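Local coordinates for angiopoietin-related protein 3 (Homo sapiens, PDB 6EUA) that raises plasma triglycerides by inhibiting lipoprotein lipase and, through the fibrinogen-like C-terminal domain seen here, mediates endothelial cell adhesion, at residues Y125-V130 and K144-S149; P137-E142 and L199-Q204. All blocks are in the same frame, centred on the assembly; numbering follows the deposited sequence.

Contact 1 (Y125-V130 and K144-S149)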
loop_
_atom_site.group_PDB
_atom_site.type_symbol
_atom_site.label_atom_id
_atom_site.label_comp_id
_atom_site.label_asym_id
_atom_site.label_seq_id
_atom_site.Cartn_x
_atom_site.Cartn_y
_atom_site.Cartn_z
ATOM N N TYR A 125 18.435 14.757 19.519
ATOM C CA TYR A 125 18.579 14.179 18.180
ATOM C C TYR A 125 19.350 15.113 17.242
ATOM O O TYR A 125 18.911 15.420 16.130
ATOM C CB TYR A 125 17.206 13.811 17.606
ATOM C CG TYR A 125 16.498 12.748 18.420
ATOM C CD1 TYR A 125 16.980 11.449 18.450
ATOM C CD2 TYR A 125 15.363 13.044 19.170
ATOM C CE1 TYR A 125 16.352 10.472 19.183
ATOM C CE2 TYR A 125 14.722 12.063 19.917
ATOM C CZ TYR A 125 15.224 10.775 19.918
ATOM O OH TYR A 125 14.616 9.767 20.644
ATOM N N THR A 126 20.519 15.560 17.702
ATOM C CA THR A 126 21.279 16.561 16.962
ATOM C C THR A 126 21.807 15.990 15.651
ATOM O O THR A 126 22.414 14.915 15.624
ATOM C CB THR A 126 22.424 17.081 17.815
ATOM O OG1 THR A 126 21.873 17.692 18.986
ATOM C CG2 THR A 126 23.224 18.115 17.048
ATOM N N LEU A 127 21.575 16.720 14.565
ATOM C CA LEU A 127 21.915 16.291 13.217
ATOM C C LEU A 127 23.092 17.099 12.689
ATOM O O LEU A 127 23.121 18.323 12.827
ATOM C CB LEU A 127 20.717 16.464 12.289
ATOM C CG LEU A 127 20.874 15.944 10.869
ATOM C CD1 LEU A 127 20.782 14.426 10.916
ATOM C CD2 LEU A 127 19.782 16.525 9.986
ATOM N N HIS A 128 24.059 16.415 12.078
ATOM C CA HIS A 128 25.243 17.051 11.504
ATOM C C HIS A 128 25.377 16.583 10.057
ATOM O O HIS A 128 25.652 15.403 9.810
ATOM C CB HIS A 128 26.492 16.710 12.324
ATOM C CG HIS A 128 27.743 17.373 11.838
ATOM N ND1 HIS A 128 28.685 16.718 11.074
ATOM C CD2 HIS A 128 28.212 18.633 12.012
ATOM C CE1 HIS A 128 29.675 17.547 10.790
ATOM N NE2 HIS A 128 29.414 18.714 11.350
ATOM N N LEU A 129 25.184 17.498 9.104
ATOM C CA LEU A 129 25.146 17.174 7.679
ATOM C C LEU A 129 26.317 17.785 6.921
ATOM O O LEU A 129 26.777 18.891 7.231
ATOM C CB LEU A 129 23.863 17.676 7.001
ATOM C CG LEU A 129 22.469 17.385 7.530
ATOM C CD1 LEU A 129 21.455 18.298 6.844
ATOM C CD2 LEU A 129 22.138 15.957 7.271
ATOM N N VAL A 130 26.749 17.075 5.881
ATOM C CA VAL A 130 27.678 17.595 4.878
ATOM C C VAL A 130 27.141 17.207 3.505
ATOM O O VAL A 130 26.878 16.028 3.258
ATOM C CB VAL A 130 29.106 17.049 5.068
ATOM C CG1 VAL A 130 30.008 17.523 3.930
ATOM C CG2 VAL A 130 29.671 17.463 6.420
ATOM N N LYS A 144 27.271 22.011 10.932
ATOM C CA LYS A 144 26.729 22.610 12.139
ATOM C C LYS A 144 25.879 21.581 12.869
ATOM O O LYS A 144 25.248 20.718 12.248
ATOM C CB LYS A 144 25.876 23.849 11.818
ATOM C CG LYS A 144 26.533 24.827 10.853
ATOM C CD LYS A 144 27.240 25.929 11.594
ATOM C CE LYS A 144 28.109 26.763 10.655
ATOM N NZ LYS A 144 29.547 26.708 11.058
ATOM N N ASP A 145 25.854 21.693 14.195
ATOM C CA ASP A 145 24.983 20.866 15.027
ATOM C C ASP A 145 23.558 21.407 14.947
ATOM O O ASP A 145 23.282 22.517 15.414
ATOM C CB ASP A 145 25.482 20.855 16.472
ATOM C CG ASP A 145 26.801 20.117 16.631
ATOM O OD1 ASP A 145 27.590 20.476 17.531
ATOM O OD2 ASP A 145 27.049 19.177 15.849
ATOM N N LEU A 146 22.652 20.631 14.357
ATOM C CA LEU A 146 21.263 21.043 14.184
ATOM C C LEU A 146 20.375 20.335 15.200
ATOM O O LEU A 146 20.294 19.104 15.203
ATOM C CB LEU A 146 20.778 20.741 12.769
ATOM C CG LEU A 146 21.693 21.270 11.673
ATOM C CD1 LEU A 146 21.355 20.588 10.374
ATOM C CD2 LEU A 146 21.541 22.774 11.575
ATOM N N VAL A 147 19.673 21.114 16.014
ATOM C CA VAL A 147 18.858 20.598 17.108
ATOM C C VAL A 147 17.409 20.486 16.648
ATOM O O VAL A 147 16.862 21.425 16.053
ATOM C CB VAL A 147 18.965 21.511 18.340
ATOM C CG1 VAL A 147 18.014 21.044 19.425
ATOM C CG2 VAL A 147 20.391 21.550 18.837
ATOM N N PHE A 148 16.781 19.347 16.935
ATOM C CA PHE A 148 15.377 19.146 16.599
ATOM C C PHE A 148 14.467 19.833 17.606
ATOM O O PHE A 148 14.720 19.806 18.813
ATOM C CB PHE A 148 15.050 17.658 16.563
ATOM C CG PHE A 148 13.892 17.310 15.676
ATOM C CD1 PHE A 148 14.091 17.084 14.314
ATOM C CD2 PHE A 148 12.610 17.188 16.197
ATOM C CE1 PHE A 148 13.031 16.739 13.484
ATOM C CE2 PHE A 148 11.540 16.846 15.368
ATOM C CZ PHE A 148 11.752 16.610 14.013
ATOM N N SER A 149 13.386 20.426 17.105
ATOM C CA SER A 149 12.407 21.088 17.950
ATOM C C SER A 149 11.010 20.873 17.385
ATOM O O SER A 149 10.830 20.772 16.166
ATOM C CB SER A 149 12.700 22.588 18.064
ATOM O OG SER A 149 13.906 22.796 18.778
HETATM O O HOH W 1 24.878 20.265 9.670
#
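Leu127 and Leu146 pair through their backbones as a single antiparallel bridge, the hydrogen-bonded kind, and each satisfies the other's peptide group. Leu127 N donates to Leu146 O at 2.8 Å, almost straight at 169° and in the carbonyl plane. Leu146 N returns the bond to Leu127 O over 2.8 Å, its approach tilted 18° from the Leu127 carbonyl plane. Leu146 O is gripped a second time, more weakly, by a CA-H...O contact from Thr126 CA at 3.2 Å. Past the bridge a water takes over: it accepts from Leu129 N at 2.8 Å and lies 2.6 Å from Lys144 O, to which it donates. It thereby joins two backbones that have drifted too far apart to bond directly.

Leucine suits both bridge positions because the side chains are buried; their CB atoms lie 4.3 Å apart, and Leu146 CD1 reaches Leu129 CD1. On the solvent side stand Thr126, His128 and Asp145. With CG2 anti to the backbone N, Thr126 lays this methyl 3.6 Å from Asp145 CB, while its OG1 turns back to bond Thr123 O. The His128 ring comes obliquely to Lys144 O by its CD2 carbon. Tyr125 OH finds Glu85 and Lys70, and Tyr125 O accepts from the indole of Trp170.

Within this fibrinogen C-terminal domain, strand 127-134 is hydrogen-bonded on to strand 109-118, strand 147-149 pairs with strand 169-171, and helix 84-91 meets Tyr125 and Phe148 through Leu84.

Contact 2 (P137-E142 and L199-Q204)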
loop_
_atom_site.group_PDB
_atom_site.type_symbol
_atom_site.label_atom_id
_atom_site.label_comp_id
_atom_site.label_asym_id
_atom_site.label_seq_id
_atom_site.Cartn_x
_atom_site.Cartn_y
_atom_site.Cartn_z
ATOM N N PRO A 137 20.469 23.162 -5.135
ATOM C CA PRO A 137 21.388 23.668 -4.113
ATOM C C PRO A 137 20.882 23.359 -2.712
ATOM O O PRO A 137 19.692 23.131 -2.482
ATOM C CB PRO A 137 21.431 25.179 -4.375
ATOM C CG PRO A 137 20.866 25.364 -5.751
ATOM C CD PRO A 137 19.897 24.241 -5.956
ATOM N N ASN A 138 21.822 23.331 -1.773
ATOM C CA ASN A 138 21.509 23.030 -0.388
ATOM C C ASN A 138 20.836 24.219 0.288
ATOM O O ASN A 138 21.201 25.373 0.049
ATOM C CB ASN A 138 22.783 22.656 0.365
ATOM C CG ASN A 138 22.521 22.313 1.816
ATOM O OD1 ASN A 138 21.524 21.679 2.149
ATOM N ND2 ASN A 138 23.410 22.748 2.689
ATOM N N ALA A 139 19.849 23.926 1.143
ATOM C CA ALA A 139 19.177 24.932 1.954
ATOM C C ALA A 139 19.404 24.761 3.449
ATOM O O ALA A 139 18.972 25.621 4.221
ATOM C CB ALA A 139 17.662 24.915 1.688
ATOM N N ILE A 140 20.050 23.681 3.878
ATOM C CA ILE A 140 20.251 23.381 5.293
ATOM C C ILE A 140 21.696 23.721 5.639
ATOM O O ILE A 140 22.606 23.396 4.861
ATOM C CB ILE A 140 19.912 21.908 5.589
ATOM C CG1 ILE A 140 18.511 21.574 5.069
ATOM C CG2 ILE A 140 20.013 21.598 7.078
ATOM C CD1 ILE A 140 18.245 20.089 4.881
ATOM N N PRO A 141 21.955 24.391 6.760
ATOM C CA PRO A 141 23.344 24.707 7.135
ATOM C C PRO A 141 24.187 23.446 7.277
ATOM O O PRO A 141 23.781 22.480 7.926
ATOM C CB PRO A 141 23.191 25.435 8.472
ATOM C CG PRO A 141 21.794 25.983 8.455
ATOM C CD PRO A 141 20.977 24.969 7.698
ATOM N N GLU A 142 25.369 23.462 6.666
ATOM C CA GLU A 142 26.284 22.330 6.725
ATOM C C GLU A 142 27.321 22.514 7.832
ATOM O O GLU A 142 27.654 23.633 8.226
ATOM C CB GLU A 142 27.006 22.141 5.392
ATOM C CG GLU A 142 26.118 21.875 4.201
ATOM C CD GLU A 142 26.923 21.657 2.925
ATOM O OE1 GLU A 142 27.869 20.834 2.957
ATOM O OE2 GLU A 142 26.623 22.322 1.903
ATOM N N LEU A 199 5.243 23.421 0.186
ATOM C CA LEU A 199 6.349 23.714 1.085
ATOM C C LEU A 199 7.407 24.543 0.368
ATOM O O LEU A 199 7.346 24.762 -0.843
ATOM C CB LEU A 199 6.946 22.414 1.631
ATOM C CG LEU A 199 5.910 21.575 2.390
ATOM C CD1 LEU A 199 6.283 20.119 2.333
ATOM C CD2 LEU A 199 5.768 22.068 3.857
ATOM N N SER A 200 8.393 24.999 1.136
ATOM C CA SER A 200 9.403 25.911 0.614
ATOM C C SER A 200 10.804 25.367 0.850
ATOM O O SER A 200 11.094 24.798 1.905
ATOM C CB SER A 200 9.280 27.295 1.251
ATOM O OG SER A 200 7.952 27.778 1.176
ATOM N N TRP A 201 11.680 25.572 -0.134
ATOM C CA TRP A 201 13.082 25.150 -0.057
ATOM C C TRP A 201 13.936 26.278 -0.642
ATOM O O TRP A 201 14.115 26.375 -1.861
ATOM C CB TRP A 201 13.298 23.835 -0.789
ATOM C CG TRP A 201 14.706 23.345 -0.772
ATOM C CD1 TRP A 201 15.675 23.594 -1.707
ATOM C CD2 TRP A 201 15.302 22.485 0.207
ATOM N NE1 TRP A 201 16.838 22.950 -1.364
ATOM C CE2 TRP A 201 16.634 22.252 -0.199
ATOM C CE3 TRP A 201 14.838 21.896 1.395
ATOM C CZ2 TRP A 201 17.517 21.473 0.548
ATOM C CZ3 TRP A 201 15.711 21.107 2.129
ATOM C CH2 TRP A 201 17.039 20.908 1.703
ATOM N N LYS A 202 14.458 27.130 0.240
ATOM C CA LYS A 202 15.203 28.318 -0.157
ATOM C C LYS A 202 16.687 28.029 0.004
ATOM O O LYS A 202 17.189 27.913 1.127
ATOM C CB LYS A 202 14.784 29.530 0.669
ATOM C CG LYS A 202 15.271 30.861 0.111
ATOM C CD LYS A 202 16.525 31.341 0.828
ATOM C CE LYS A 202 16.289 31.477 2.325
ATOM N NZ LYS A 202 15.029 32.214 2.618
ATOM N N SER A 203 17.388 27.927 -1.116
ATOM C CA SER A 203 18.799 27.607 -1.062
ATOM C C SER A 203 19.617 28.818 -0.624
ATOM O O SER A 203 19.108 29.929 -0.448
ATOM C CB SER A 203 19.280 27.105 -2.415
ATOM O OG SER A 203 18.858 27.984 -3.439
ATOM N N GLN A 204 20.917 28.578 -0.461
ATOM C CA GLN A 204 21.823 29.591 0.070
ATOM C C GLN A 204 21.887 30.821 -0.833
ATOM O O GLN A 204 21.976 31.953 -0.342
ATOM C CB GLN A 204 23.206 28.965 0.251
ATOM C CG GLN A 204 23.470 27.816 -0.733
ATOM C CD GLN A 204 24.673 26.968 -0.365
ATOM O OE1 GLN A 204 25.077 26.911 0.797
ATOM N NE2 GLN A 204 25.250 26.300 -1.358
#
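Trp201, near the end of strand 199-202, meets the loop 137-142, and the loop is shaped by an Asx turn within the fibrinogen C-terminal fold. In that turn Asn138 OD1 accepts from Ile140 N at 3.0 Å, the donor standing well above the carbonyl plane, and also bonds Tyr114 OH; asparagine suits the place because its short amide can fold back onto its own backbone.

The indole is met on several sides. Its CG lies anti to the backbone N (chi1 179°), which carries the ring away from its strand and across the loop. NE1 donates to Pro137 O at 3.1 Å, close to the ring plane and nearly in line with the carbonyl. Ala139 CB sits over one face, 3.6 Å from the centroid of the six-membered ring, a CH-pi contact that a small methyl can make at such close range. Ile140 reaches the ring edge with CD1, 3.5 Å from Trp201 CH2, its side chain crossing the indole at about a right angle. A leucine in place of Trp201 would probably leave Pro137 O without its donor and Ala139 CB without a flat surface to rest on.

Beyond the indole, Gln204 N bonds Asn138 O at 3.3 Å. Ser203 OG, set between its backbone N and carbonyl carbon (chi1 49°), is held by Arg207 O, while Ser203 CB presses against Pro137 CB at a tight 3.5 Å.

Contacts 1 and 2 lie about 14 Å apart, centre to centre, in the same fibrinogen C-terminal domain. Their segments alternate along the chain: 125-130, 137-142, 144-149, then 199-204. The chain thus leaves strand 127-134, enters the loop that faces strand 199-202, and returns to bridge the start of the strand it left. Ile140 connects the two directly, its CG2 lying 3.6 Å from Leu129 CD1 and 3.7 Å from Leu146 CD1. Strand 109-118 is shared as well, since Tyr114 touches Leu129, Ile140 and Trp201. Together they join the large antiparallel sheet to the two small two-stranded sheets, with Ile140 packing against leucines of one contact and the indole of the other.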